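N-terminal acetyltransferase-like protein (PDB 5NNP) probably serves as the tetratricopeptide-repeat auxiliary subunit of an N-terminal acetyltransferase A complex, an all-helical scaffold that would hold the catalytic subunit. Local coordinates at residues A[21-26]-A[52-57]; A[47-51]-A[66-70]; A[323-329]-A[376-381]; A[318-322]-A[369-374]. All coordinates share one frame; numbering follows the deposited sequence.

How the interactions relate
Four helix contacts fall into two pairs on opposite sides of the centre of a largely helical chain. Interactions 1 and 2 share helix 44-55, their centres 13 Å apart, and join where Leu54 CD1 packs on Leu66 CD2 (3.7 Å). Interactions 3 and 4 share helix 369-381, centres 10 Å apart, and meet where Tyr377 CB lies 3.7 Å from Phe318 CZ. Interaction 1 is about 62 Å from interaction 3, centre to centre, and no atoms touch between the pairs. Carboxymethyl coenzyme A lies beside the second pair: Lys320 NZ of interaction 4 hydrogen-bonds it, and the side chain of Pro323 in interaction 3 is about 8 Å away. The ligand is also hydrogen-bonded to another protein chain.

Interaction 1: A[21-26]-A[52-57]; sequences YEDKQY and LILNAQ
Tyr21 and Tyr26 reach helix 44-55 through different first torsions: CG of Tyr21 lies anti to its own N (chi1 175°), whereas CG of Tyr26 lies beside its N and anti to the carbonyl carbon (chi1 -58°). Between them sits Ile53, whose two branches are divided between the rings. Its CG1 is 3.5 Å from Tyr21 CD2, and its CG2 is 3.6 Å from Tyr26 CD2. Farther out, the Tyr21 ring crosses Leu52 at about a right angle, with CZ 3.6 Å from Leu52 CD1. Both segments fall in a tetratricopeptide repeat region, in which successive antiparallel helices stack side by side; here the turn from helix 9-22 into helix 26-37, with Gln25 at the N-cap of the latter, packs on the last turn of helix 44-55. Leu52 also touches Val83 and Ile86 of helix 78-90. The phenol end of Tyr26 lies over the helix terminus, its CZ 3.7 Å from Ala56 CB and its OH 3.0 Å from Ala56 O. Lys24 O sits over the centre of one face of the same ring. An alanine in place of Tyr26 would remove the ring and is likely to leave a gap beside Ile53 CG2 and Ala56 CB. The Gln57 chain bends at chi2, and its amide, turned 79° from the Tyr26 ring, places OE1 3.8 Å from Tyr26 CE1.

Interaction 2: A[47-51]-A[66-70]; sequences MSMKA and LAKEA
Met47 and Ser48 lie across from Ala70 and Ala67 on two nearly antiparallel helix segments, whose axes approach to 8.3 Å at 163° between their directions. This is the antiparallel helix pairing on which tetratricopeptide repeats are built, here joining helix 44-55 to helix 60-73. Small residues permit the close spacing: Ala51 CB is 3.8 Å from Ala67 CB, and Met47 CB is equally far from Ala70 CB. Leu66 fills the space beside these alanines, and its two methyls take different partners. CD1 meets the terminal methyl of Met47, with CE at 3.5 Å; the bend of Met47 at its last torsion (chi3 58°) turns that methyl toward Leu66 and also to Glu69 CG. CD2 lies against the backbone at Met47 O and Ala51 N, and also beside the aliphatic chain of Lys50, which crosses Leu66 at about a right angle with CG 3.8 Å from CD2. The amine of that lysine is engaged in a salt bridge with Glu34. Replacing Leu66 by an alanine would take away both methyls and would probably open a gap between Met47 CE and the Lys50 chain, leaving the methionine end freer to turn. Next to this apolar seam, Ser48 OG is 3.4 Å from Ala70 CB and is hydrogen-bonded to Gly44 O of its own helix. A water 2.8 Å from Ser48 OG bridges the helices by donating to Ala67 O.

Interaction 3: A[323-329]-A[376-381]; sequences PSTFANL and YYLAQH
Phe326 directs an edge of its ring onto a face of Tyr377, a T-shaped pair with centroids 5.2 Å apart and planes at 69°. The pair joins the short helix 325-329 to helix 369-381, which enters a predicted tetratricopeptide repeat. CD1 of Phe326 sits over the Tyr377 ring toward its rim, 3.6 Å from CZ, while Gln380 CB makes a CH-pi contact over a face of Phe326, 4.2 Å from the ring centroid. With CG anti to the backbone N (chi1 -177°), Phe326 reaches far enough across for CE1 to meet His381 CA at 3.5 Å. Thr325 CG2 and Leu329 CD1 pack obliquely on the Tyr377 ring. Tyr376 receives Pro323 O at its ring edge, in plane. In the next shell Tyr333 holds two of these groups in place, its hydroxyl bonded to both Tyr377 OH and His381 ND1, and its ring meets Phe326 edge-to-face. The hydroxyl of Tyr376 bonds Thr413. Ser324 OG is hydrogen-bonded to the backbone of another protein chain. A water ties the segments together: it donates to Pro323 O at 2.8 Å and to Gln380 OE1 at 3.0 Å, and accepts from Ala327 N.

Interaction 4: A[318-322]-A[369-374]; sequences FDKGV and KGKGAA. With CMC (carboxymethyl coenzyme *a), chain B.
Phe318 O takes two approaches: the N-H of Gly321, 2.8 Å from N to O, and, from across the contact, a CA-H...O contact from Gly370 CA at 3.1 Å. The first belongs to a Schellman motif that ends helix 303-320, with Gly321 in positive phi. The start of helix 369-381 lies against this terminus, in a region assigned to the NatA auxiliary subunit family. Positive phi by itself favours glycine at Gly321, and a CB there would also crowd Lys369 CD, which lies 3.7 Å from Gly321 CA. Lys369 gets there with CG between its backbone N and carbonyl carbon (chi1 56°), laying its chain along the carbonyls of Asp319 and Lys320. Phe318 packs flat: Ala374 CA stands over the centre of one ring face, a CH-pi contact 4.0 Å from the centroid, while Ala373 CB touches CD1 at 3.8 Å. Tyr349 meets the Phe318 ring edge-to-face and bonds Asp319 OD1. A water donates to both Val322 O and Ala373 O, linking the segments again. Lys320 O is hydrogen-bonded by a basic side chain of another protein chain, and Lys320 NZ donates to O8A of the coenzyme A 3'-phosphate at 3.1 Å.

Interaction 1: A[21-26]-A[52-57]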
# COMPACT_ATOMS: atom_id res chain seq x y z
N TYR A 21 16.60 -11.94 34.69
CA TYR A 21 15.61 -11.85 33.63
C TYR A 21 16.12 -10.98 32.48
O TYR A 21 15.98 -11.33 31.30
CB TYR A 21 14.29 -11.30 34.17
CG TYR A 21 13.24 -11.06 33.11
CD1 TYR A 21 12.95 -9.77 32.68
CD2 TYR A 21 12.55 -12.12 32.52
CE1 TYR A 21 11.99 -9.53 31.71
CE2 TYR A 21 11.59 -11.90 31.54
CZ TYR A 21 11.32 -10.60 31.14
OH TYR A 21 10.36 -10.35 30.17
N GLU A 22 16.73 -9.85 32.84
CA GLU A 22 17.28 -8.93 31.86
C GLU A 22 18.55 -9.48 31.21
O GLU A 22 19.09 -8.89 30.28
CB GLU A 22 17.58 -7.58 32.51
CG GLU A 22 16.34 -6.81 32.95
CD GLU A 22 16.65 -5.37 33.30
OE1 GLU A 22 16.32 -4.94 34.42
OE2 GLU A 22 17.22 -4.66 32.44
N ASP A 23 19.03 -10.61 31.72
CA ASP A 23 20.18 -11.29 31.14
C ASP A 23 19.74 -12.59 30.46
O ASP A 23 20.57 -13.40 30.03
CB ASP A 23 21.24 -11.57 32.20
CG ASP A 23 21.75 -10.31 32.87
OD1 ASP A 23 21.58 -9.21 32.29
OD2 ASP A 23 22.32 -10.40 33.98
N LYS A 24 18.42 -12.78 30.37
CA LYS A 24 17.83 -13.95 29.73
C LYS A 24 18.27 -15.25 30.40
O LYS A 24 18.22 -16.32 29.79
CB LYS A 24 18.16 -13.97 28.24
CG LYS A 24 17.53 -12.83 27.46
CD LYS A 24 17.89 -12.90 25.98
CE LYS A 24 17.28 -11.75 25.20
NZ LYS A 24 17.73 -11.74 23.77
N GLN A 25 18.72 -15.15 31.65
CA GLN A 25 19.07 -16.31 32.46
C GLN A 25 17.86 -16.79 33.26
O GLN A 25 17.73 -16.49 34.46
CB GLN A 25 20.25 -16.00 33.39
CG GLN A 25 21.56 -15.71 32.66
CD GLN A 25 22.08 -16.91 31.88
OE1 GLN A 25 22.71 -17.81 32.44
NE2 GLN A 25 21.82 -16.92 30.58
N TYR A 26 16.98 -17.53 32.59
CA TYR A 26 15.73 -18.01 33.16
C TYR A 26 15.93 -18.90 34.39
O TYR A 26 15.31 -18.69 35.43
CB TYR A 26 14.94 -18.77 32.10
CG TYR A 26 14.63 -17.95 30.88
CD1 TYR A 26 14.49 -18.55 29.63
CD2 TYR A 26 14.47 -16.57 30.96
CE1 TYR A 26 14.20 -17.79 28.50
CE2 TYR A 26 14.18 -15.81 29.85
CZ TYR A 26 14.05 -16.43 28.62
OH TYR A 26 13.76 -15.67 27.51
N LEU A 52 6.59 -13.58 33.77
CA LEU A 52 7.34 -13.06 32.63
C LEU A 52 8.26 -14.12 32.04
O LEU A 52 8.23 -14.37 30.83
CB LEU A 52 8.17 -11.85 33.02
CG LEU A 52 7.55 -10.46 32.96
CD1 LEU A 52 8.63 -9.41 33.21
CD2 LEU A 52 6.86 -10.23 31.62
N ILE A 53 9.07 -14.72 32.90
CA ILE A 53 10.02 -15.74 32.48
C ILE A 53 9.31 -16.93 31.86
O ILE A 53 9.79 -17.52 30.89
CB ILE A 53 10.88 -16.22 33.66
CG1 ILE A 53 11.69 -15.05 34.23
CG2 ILE A 53 11.81 -17.34 33.23
CD1 ILE A 53 12.53 -15.40 35.45
N LEU A 54 8.16 -17.29 32.41
CA LEU A 54 7.36 -18.36 31.83
C LEU A 54 6.94 -18.01 30.41
O LEU A 54 7.07 -18.83 29.49
CB LEU A 54 6.14 -18.66 32.70
CG LEU A 54 6.44 -19.28 34.06
CD1 LEU A 54 5.16 -19.49 34.84
CD2 LEU A 54 7.19 -20.60 33.90
N ASN A 55 6.44 -16.79 30.24
CA ASN A 55 6.03 -16.30 28.93
C ASN A 55 7.21 -16.20 27.97
O ASN A 55 7.06 -16.38 26.76
CB ASN A 55 5.34 -14.93 29.06
CG ASN A 55 4.66 -14.48 27.78
OD1 ASN A 55 5.17 -13.61 27.07
ND2 ASN A 55 3.51 -15.07 27.47
N ALA A 56 8.38 -15.92 28.53
CA ALA A 56 9.61 -15.80 27.74
C ALA A 56 10.17 -17.17 27.37
O ALA A 56 11.31 -17.29 26.90
CB ALA A 56 10.64 -15.00 28.51
N GLN A 57 9.37 -18.22 27.57
CA GLN A 57 9.76 -19.57 27.20
C GLN A 57 8.51 -20.37 26.85
O GLN A 57 8.36 -21.53 27.25
CB GLN A 57 10.55 -20.24 28.33
CG GLN A 57 11.31 -21.52 27.94
CD GLN A 57 12.62 -21.26 27.20
OE1 GLN A 57 12.68 -20.45 26.28
NE2 GLN A 57 13.68 -21.95 27.62

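Interaction 2: A[47-51]-A[66-70]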
# COMPACT_ATOMS: atom_id res chain seq x y z
N MET A 47 5.54 -13.35 41.88
CA MET A 47 4.77 -14.24 41.02
C MET A 47 4.72 -13.67 39.60
O MET A 47 4.84 -14.42 38.63
CB MET A 47 3.36 -14.43 41.57
CG MET A 47 3.31 -14.90 43.01
SD MET A 47 1.60 -15.04 43.58
CE MET A 47 0.94 -16.20 42.39
N SER A 48 4.53 -12.36 39.50
CA SER A 48 4.51 -11.65 38.22
C SER A 48 5.84 -11.78 37.48
O SER A 48 5.87 -11.99 36.27
CB SER A 48 4.18 -10.17 38.41
OG SER A 48 2.91 -9.99 39.00
N MET A 49 6.95 -11.62 38.21
CA MET A 49 8.28 -11.74 37.62
C MET A 49 8.52 -13.15 37.10
O MET A 49 9.23 -13.34 36.12
CB MET A 49 9.35 -11.38 38.65
CG MET A 49 9.42 -9.90 38.95
SD MET A 49 9.61 -8.95 37.44
CE MET A 49 11.06 -9.74 36.74
N LYS A 50 7.92 -14.12 37.76
CA LYS A 50 8.01 -15.51 37.33
C LYS A 50 7.13 -15.73 36.11
O LYS A 50 7.47 -16.53 35.23
CB LYS A 50 7.60 -16.45 38.47
CG LYS A 50 7.56 -17.91 38.11
CD LYS A 50 7.09 -18.74 39.30
CE LYS A 50 7.02 -20.23 38.97
NZ LYS A 50 6.59 -21.04 40.14
N ALA A 51 6.01 -15.01 36.06
CA ALA A 51 5.08 -15.08 34.94
C ALA A 51 5.73 -14.59 33.65
O ALA A 51 5.45 -15.12 32.58
CB ALA A 51 3.83 -14.26 35.23
N LEU A 66 -0.85 -17.39 35.91
CA LEU A 66 -0.02 -16.95 37.04
C LEU A 66 -0.05 -15.44 37.23
O LEU A 66 -0.26 -14.97 38.34
CB LEU A 66 1.43 -17.42 36.86
CG LEU A 66 2.39 -17.02 37.98
CD1 LEU A 66 1.93 -17.57 39.31
CD2 LEU A 66 3.79 -17.47 37.67
N ALA A 67 0.19 -14.69 36.16
CA ALA A 67 0.13 -13.24 36.22
C ALA A 67 -1.21 -12.79 36.78
O ALA A 67 -1.29 -11.92 37.65
CB ALA A 67 0.37 -12.64 34.87
N LYS A 68 -2.27 -13.42 36.29
CA LYS A 68 -3.64 -13.07 36.67
C LYS A 68 -3.89 -13.37 38.15
O LYS A 68 -4.54 -12.60 38.87
CB LYS A 68 -4.62 -13.83 35.76
CG LYS A 68 -6.08 -13.50 35.97
CD LYS A 68 -6.82 -13.52 34.64
CE LYS A 68 -7.16 -14.94 34.21
NZ LYS A 68 -7.82 -14.92 32.88
N GLU A 69 -3.37 -14.51 38.61
CA GLU A 69 -3.40 -14.87 40.02
C GLU A 69 -2.64 -13.84 40.88
O GLU A 69 -3.03 -13.56 42.01
CB GLU A 69 -2.79 -16.26 40.22
CG GLU A 69 -2.93 -16.80 41.61
CD GLU A 69 -4.39 -16.89 42.03
OE1 GLU A 69 -5.19 -17.44 41.24
OE2 GLU A 69 -4.73 -16.40 43.13
N ALA A 70 -1.57 -13.28 40.32
CA ALA A 70 -0.67 -12.41 41.06
C ALA A 70 -1.35 -11.09 41.34
O ALA A 70 -1.30 -10.57 42.46
CB ALA A 70 0.63 -12.19 40.30
O HOH W 1 0.89 -10.11 37.01

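Interaction 3: A[323-329]-A[376-381]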
# COMPACT_ATOMS: atom_id res chain seq x y z
N PRO A 323 9.15 -2.04 -27.63
CA PRO A 323 8.09 -3.05 -27.49
C PRO A 323 6.92 -2.63 -26.58
O PRO A 323 5.89 -3.30 -26.62
CB PRO A 323 8.83 -4.25 -26.90
CG PRO A 323 9.91 -3.61 -26.06
CD PRO A 323 10.35 -2.39 -26.83
N SER A 324 7.07 -1.56 -25.78
CA SER A 324 6.00 -1.11 -24.89
C SER A 324 5.10 -0.03 -25.50
O SER A 324 4.35 0.65 -24.79
CB SER A 324 6.60 -0.57 -23.60
OG SER A 324 7.55 -1.47 -23.07
N THR A 325 5.19 0.15 -26.81
CA THR A 325 4.44 1.21 -27.46
C THR A 325 2.93 1.01 -27.29
O THR A 325 2.21 1.92 -26.89
CB THR A 325 4.80 1.28 -28.96
OG1 THR A 325 6.20 1.60 -29.09
CG2 THR A 325 3.95 2.31 -29.68
N PHE A 326 2.44 -0.19 -27.58
CA PHE A 326 1.02 -0.45 -27.41
C PHE A 326 0.54 -0.14 -25.97
O PHE A 326 -0.48 0.53 -25.79
CB PHE A 326 0.68 -1.89 -27.76
CG PHE A 326 -0.78 -2.18 -27.67
CD1 PHE A 326 -1.63 -1.89 -28.74
CD2 PHE A 326 -1.34 -2.71 -26.52
CE1 PHE A 326 -2.98 -2.15 -28.67
CE2 PHE A 326 -2.70 -2.96 -26.44
CZ PHE A 326 -3.52 -2.68 -27.52
N ALA A 327 1.28 -0.61 -24.97
CA ALA A 327 0.87 -0.44 -23.58
C ALA A 327 0.76 1.04 -23.19
O ALA A 327 -0.02 1.41 -22.33
CB ALA A 327 1.84 -1.15 -22.66
N ASN A 328 1.56 1.87 -23.85
CA ASN A 328 1.59 3.29 -23.61
C ASN A 328 0.44 4.01 -24.32
O ASN A 328 0.16 5.18 -24.03
CB ASN A 328 2.94 3.86 -24.07
CG ASN A 328 3.30 5.16 -23.38
OD1 ASN A 328 3.11 5.31 -22.16
ND2 ASN A 328 3.82 6.12 -24.15
N LEU A 329 -0.25 3.32 -25.22
CA LEU A 329 -1.30 3.97 -26.00
C LEU A 329 -2.70 3.35 -25.88
O LEU A 329 -3.69 3.98 -26.29
CB LEU A 329 -0.89 4.00 -27.48
CG LEU A 329 0.35 4.83 -27.86
CD1 LEU A 329 0.75 4.57 -29.29
CD2 LEU A 329 0.13 6.32 -27.65
N TYR A 376 4.70 -6.40 -33.83
CA TYR A 376 4.38 -6.66 -32.43
C TYR A 376 3.24 -5.79 -31.92
O TYR A 376 2.44 -6.23 -31.09
CB TYR A 376 5.61 -6.46 -31.55
CG TYR A 376 5.37 -6.82 -30.11
CD1 TYR A 376 5.02 -8.11 -29.74
CD2 TYR A 376 5.52 -5.88 -29.10
CE1 TYR A 376 4.82 -8.45 -28.42
CE2 TYR A 376 5.31 -6.21 -27.78
CZ TYR A 376 4.96 -7.50 -27.44
OH TYR A 376 4.76 -7.83 -26.13
N TYR A 377 3.18 -4.54 -32.40
CA TYR A 377 2.09 -3.65 -32.02
C TYR A 377 0.78 -4.21 -32.55
O TYR A 377 -0.25 -4.22 -31.86
CB TYR A 377 2.29 -2.23 -32.55
CG TYR A 377 1.19 -1.27 -32.13
CD1 TYR A 377 -0.03 -1.23 -32.80
CD2 TYR A 377 1.37 -0.41 -31.05
CE1 TYR A 377 -1.04 -0.35 -32.41
CE2 TYR A 377 0.38 0.46 -30.66
CZ TYR A 377 -0.82 0.49 -31.34
OH TYR A 377 -1.81 1.37 -30.93
N LEU A 378 0.82 -4.67 -33.79
CA LEU A 378 -0.38 -5.19 -34.41
C LEU A 378 -0.81 -6.49 -33.72
O LEU A 378 -2.00 -6.76 -33.61
CB LEU A 378 -0.15 -5.41 -35.90
CG LEU A 378 -0.17 -4.12 -36.71
CD1 LEU A 378 0.52 -4.30 -38.05
CD2 LEU A 378 -1.60 -3.64 -36.88
N ALA A 379 0.16 -7.26 -33.25
CA ALA A 379 -0.15 -8.53 -32.58
C ALA A 379 -0.95 -8.24 -31.34
O ALA A 379 -1.95 -8.90 -31.04
CB ALA A 379 1.11 -9.27 -32.23
N GLN A 380 -0.52 -7.22 -30.62
CA GLN A 380 -1.15 -6.85 -29.37
C GLN A 380 -2.49 -6.17 -29.59
O GLN A 380 -3.43 -6.39 -28.84
CB GLN A 380 -0.21 -5.97 -28.55
CG GLN A 380 0.87 -6.79 -27.91
CD GLN A 380 1.76 -5.98 -27.04
OE1 GLN A 380 2.46 -5.08 -27.51
NE2 GLN A 380 1.74 -6.28 -25.76
N HIS A 381 -2.56 -5.34 -30.63
CA HIS A 381 -3.81 -4.68 -31.01
C HIS A 381 -4.94 -5.70 -31.11
O HIS A 381 -5.98 -5.55 -30.49
CB HIS A 381 -3.64 -3.94 -32.34
CG HIS A 381 -4.87 -3.21 -32.80
ND1 HIS A 381 -5.08 -1.87 -32.55
CD2 HIS A 381 -5.94 -3.64 -33.51
CE1 HIS A 381 -6.23 -1.50 -33.08
NE2 HIS A 381 -6.78 -2.55 -33.66
O HOH W 2 3.26 -2.82 -25.68

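Interaction 4: A[318-322]-A[369-374]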
# COMPACT_ATOMS: atom_id res chain seq x y z
N PHE A 318 8.50 3.14 -33.07
CA PHE A 318 8.85 1.98 -33.88
C PHE A 318 10.30 2.03 -34.33
O PHE A 318 10.99 1.03 -34.29
CB PHE A 318 7.92 1.87 -35.08
CG PHE A 318 6.53 1.48 -34.70
CD1 PHE A 318 6.28 0.89 -33.47
CD2 PHE A 318 5.46 1.70 -35.56
CE1 PHE A 318 5.00 0.52 -33.10
CE2 PHE A 318 4.17 1.33 -35.20
CZ PHE A 318 3.94 0.74 -33.97
N ASP A 319 10.76 3.20 -34.74
CA ASP A 319 12.15 3.34 -35.18
C ASP A 319 13.12 3.00 -34.06
O ASP A 319 14.20 2.45 -34.30
CB ASP A 319 12.40 4.74 -35.70
CG ASP A 319 11.87 4.94 -37.10
OD1 ASP A 319 11.42 3.95 -37.71
OD2 ASP A 319 11.92 6.08 -37.59
N LYS A 320 12.71 3.32 -32.84
CA LYS A 320 13.50 3.07 -31.65
C LYS A 320 13.35 1.60 -31.25
O LYS A 320 14.09 1.08 -30.43
CB LYS A 320 13.06 4.03 -30.54
CG LYS A 320 14.07 4.22 -29.41
CD LYS A 320 13.48 5.07 -28.27
CE LYS A 320 14.05 4.68 -26.89
NZ LYS A 320 15.51 5.00 -26.71
N GLY A 321 12.38 0.92 -31.86
CA GLY A 321 12.17 -0.49 -31.62
C GLY A 321 11.43 -0.80 -30.33
O GLY A 321 11.39 -1.96 -29.90
N VAL A 322 10.84 0.21 -29.70
CA VAL A 322 10.21 0.03 -28.40
C VAL A 322 9.04 -0.96 -28.42
O VAL A 322 8.06 -0.76 -29.14
CB VAL A 322 9.69 1.37 -27.84
CG1 VAL A 322 8.98 1.14 -26.53
CG2 VAL A 322 10.84 2.37 -27.70
N LYS A 369 14.53 -3.68 -36.23
CA LYS A 369 13.73 -3.57 -35.01
C LYS A 369 12.42 -2.82 -35.24
O LYS A 369 11.42 -3.19 -34.66
CB LYS A 369 14.52 -2.89 -33.88
CG LYS A 369 15.09 -1.52 -34.18
CD LYS A 369 15.64 -0.87 -32.93
CE LYS A 369 16.75 0.12 -33.23
NZ LYS A 369 18.02 -0.58 -33.66
N GLY A 370 12.45 -1.79 -36.09
CA GLY A 370 11.24 -1.09 -36.49
C GLY A 370 10.15 -2.02 -36.98
O GLY A 370 9.00 -1.91 -36.55
N LYS A 371 10.50 -2.95 -37.86
CA LYS A 371 9.52 -3.87 -38.44
C LYS A 371 8.97 -4.83 -37.41
O LYS A 371 7.77 -5.13 -37.40
CB LYS A 371 10.13 -4.66 -39.60
CG LYS A 371 9.20 -5.74 -40.13
CD LYS A 371 9.62 -6.23 -41.51
CE LYS A 371 8.56 -7.13 -42.13
NZ LYS A 371 8.88 -7.54 -43.52
N GLY A 372 9.85 -5.33 -36.55
CA GLY A 372 9.42 -6.15 -35.43
C GLY A 372 8.46 -5.38 -34.54
O GLY A 372 7.42 -5.90 -34.14
N ALA A 373 8.79 -4.12 -34.26
CA ALA A 373 8.01 -3.31 -33.33
C ALA A 373 6.59 -3.03 -33.85
O ALA A 373 5.63 -3.04 -33.08
CB ALA A 373 8.76 -1.99 -33.01
N ALA A 374 6.45 -2.80 -35.15
CA ALA A 374 5.12 -2.60 -35.74
C ALA A 374 4.34 -3.90 -35.79
O ALA A 374 3.15 -3.92 -35.52
CB ALA A 374 5.24 -2.00 -37.14
N1A CMC B . 19.09 -2.85 -23.36
C2A CMC B . 20.09 -1.91 -23.37
N3A CMC B . 19.90 -0.68 -22.82
C4A CMC B . 18.71 -0.36 -22.25
C5A CMC B . 17.67 -1.32 -22.23
C6A CMC B . 17.89 -2.58 -22.79
N6A CMC B . 16.88 -3.53 -22.77
N7A CMC B . 16.53 -0.67 -21.55
C8A CMC B . 16.94 0.58 -21.23
N9A CMC B . 18.19 0.71 -21.66
C1B CMC B . 18.93 1.91 -21.46
C2B CMC B . 18.87 2.81 -22.62
O2B CMC B . 20.20 3.23 -22.95
C3B CMC B . 18.14 3.99 -22.18
O3B CMC B . 18.81 5.16 -22.67
P3B CMC B . 18.40 5.73 -24.08
O7A CMC B . 19.29 6.83 -24.47
O8A CMC B . 16.88 6.14 -24.13
O9A CMC B . 18.70 4.74 -25.11
C4B CMC B . 18.27 4.00 -20.71
O4B CMC B . 18.35 2.63 -20.35
C5B CMC B . 17.02 4.59 -20.15
O5B CMC B . 15.97 3.79 -20.70
P1A CMC B . 14.69 3.65 -19.73
O1A CMC B . 13.43 3.50 -20.53
O2A CMC B . 14.58 4.91 -18.88
O3A CMC B . 14.85 2.37 -18.75
P2A CMC B . 13.69 1.43 -18.24
O4A CMC B . 13.34 0.46 -19.34
O5A CMC B . 12.49 2.25 -17.91
O6A CMC B . 14.17 0.67 -16.96
CBP CMC B . 15.50 -0.96 -15.79
CCP CMC B . 15.48 0.17 -16.87
CDP CMC B . 15.04 -0.28 -14.46
CEP CMC B . 16.95 -1.54 -15.61
CAP CMC B . 14.53 -2.08 -16.25
OAP CMC B . 15.02 -2.72 -17.38
C9P CMC B . 14.21 -3.15 -15.20
O9P CMC B . 13.28 -2.98 -14.39
N8P CMC B . 14.96 -4.39 -15.17
C7P CMC B . 14.65 -5.43 -14.20
C6P CMC B . 14.83 -4.99 -12.72
C5P CMC B . 16.23 -4.44 -12.59
O5P CMC B . 17.17 -5.06 -13.04
N4P CMC B . 16.42 -3.17 -11.96
C3P CMC B . 17.76 -2.62 -11.87
C2P CMC B . 18.35 -2.83 -10.48
S1P CMC B . 20.01 -2.11 -10.46
C1 CMC B . 20.12 -0.96 -9.08
C2 CMC B . 19.27 -1.52 -7.96
O21 CMC B . 18.12 -1.15 -7.79
O HOH W 3 5.98 -1.71 -30.65